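PDB 2V2K: ferredoxin from Mycobacterium smegmatis, which carries electrons between partners in a wide variety of metabolic reactions, using bound iron-sulfur clusters. Local coordinates for residues Y67-A70 against N71-F74. Residues are numbered along the deposited sequence; the frame is centred on the assembly and turned at random.
Sequences YAQA and NADF
The side chain of N71 turns back along the helix, and with the backbone N it grips the carbonyl oxygen of Y67, one turn earlier, twice. Its backbone N sits 3.0 Å from Y67 O in the regular i to i+4 bond, and its side-chain ND2 comes in at 2.8 Å from Y67 O on the other face of the same carbonyl. The second bond is bent, 132° at the hydrogen, and the amide nitrogen hangs above the carbonyl plane instead of lying on a lone pair. What puts it there is the first torsion: with chi1 at -81°, CG stands beside the backbone N and anti to the carbonyl carbon, which carries the carboxamide back toward Y67 O. ND2 also donates to I4 O while OD1 accepts from I34 N, which fixes the rotation of this buried amide and ties the helix to two strands.

A70 O takes a hydrogen bond from F74 N at 3.1 Å, the same i to i+4 step further along. On the more open flank D73 N bonds to Q69 O at 2.9 Å, and the D73 carboxylate swings back over that turn, where OD2 lies 3.6 Å from CG of Q69.

The short helix 67-73 packs on the strands of the cluster-binding core, N71 and A68 against V3 of strand 2-4, and the N71 side chain is about 8 Å from a bound iron-sulfur cluster. Y67, its hydroxyl bonded to E6, joins A70 in packing against I97 of helix 95-98, while the F74 ring stacks on Y33 of strand 32-34.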
# COMPACT_ATOMS: atom_id res chain seq x y z
N TYR A 67 9.70 -2.95 0.12
CA TYR A 67 8.34 -2.40 0.04
C TYR A 67 7.81 -1.74 1.33
O TYR A 67 7.04 -0.81 1.25
CB TYR A 67 7.33 -3.44 -0.52
CG TYR A 67 7.38 -3.52 -2.03
CD1 TYR A 67 6.54 -2.75 -2.83
CD2 TYR A 67 8.31 -4.35 -2.66
CE1 TYR A 67 6.60 -2.81 -4.21
CE2 TYR A 67 8.38 -4.41 -4.03
CZ TYR A 67 7.53 -3.65 -4.82
OH TYR A 67 7.62 -3.71 -6.21
N ALA A 68 8.25 -2.19 2.50
CA ALA A 68 7.91 -1.49 3.74
C ALA A 68 8.33 -0.02 3.75
O ALA A 68 7.53 0.85 4.06
CB ALA A 68 8.49 -2.22 4.96
N GLN A 69 9.59 0.27 3.43
CA GLN A 69 10.01 1.65 3.25
C GLN A 69 9.24 2.40 2.14
O GLN A 69 9.00 3.60 2.26
CB GLN A 69 11.50 1.74 2.93
CG GLN A 69 12.04 3.15 3.00
CD GLN A 69 11.96 3.75 4.40
OE1 GLN A 69 11.42 4.85 4.60
NE2 GLN A 69 12.48 3.02 5.39
N ALA A 70 8.86 1.68 1.09
CA ALA A 70 8.14 2.28 -0.02
C ALA A 70 6.76 2.77 0.41
O ALA A 70 6.30 3.82 -0.02
CB ALA A 70 8.01 1.28 -1.17
N ASN A 71 6.11 1.99 1.27
CA ASN A 71 4.80 2.37 1.80
C ASN A 71 4.86 3.65 2.63
O ASN A 71 3.97 4.49 2.55
CB ASN A 71 4.22 1.23 2.64
CG ASN A 71 3.57 0.15 1.79
OD1 ASN A 71 2.41 -0.21 2.00
ND2 ASN A 71 4.32 -0.37 0.82
N ALA A 72 5.92 3.78 3.42
CA ALA A 72 6.15 5.00 4.20
C ALA A 72 6.49 6.18 3.30
O ALA A 72 5.95 7.27 3.47
CB ALA A 72 7.25 4.77 5.22
N ASP A 73 7.37 5.94 2.34
CA ASP A 73 7.83 7.02 1.41
C ASP A 73 6.69 7.64 0.57
O ASP A 73 6.77 8.82 0.16
CB ASP A 73 8.93 6.50 0.46
CG ASP A 73 10.30 6.28 1.14
OD1 ASP A 73 10.52 6.78 2.26
OD2 ASP A 73 11.18 5.63 0.51
N PHE A 74 5.63 6.87 0.31
CA PHE A 74 4.46 7.40 -0.40
C PHE A 74 3.87 8.67 0.25
O PHE A 74 3.31 9.53 -0.44
CB PHE A 74 3.35 6.35 -0.52
CG PHE A 74 2.17 6.80 -1.32
CD1 PHE A 74 2.19 6.79 -2.72
CD2 PHE A 74 1.00 7.20 -0.69
CE1 PHE A 74 1.10 7.18 -3.46
CE2 PHE A 74 -0.11 7.60 -1.43
CZ PHE A 74 -0.07 7.60 -2.80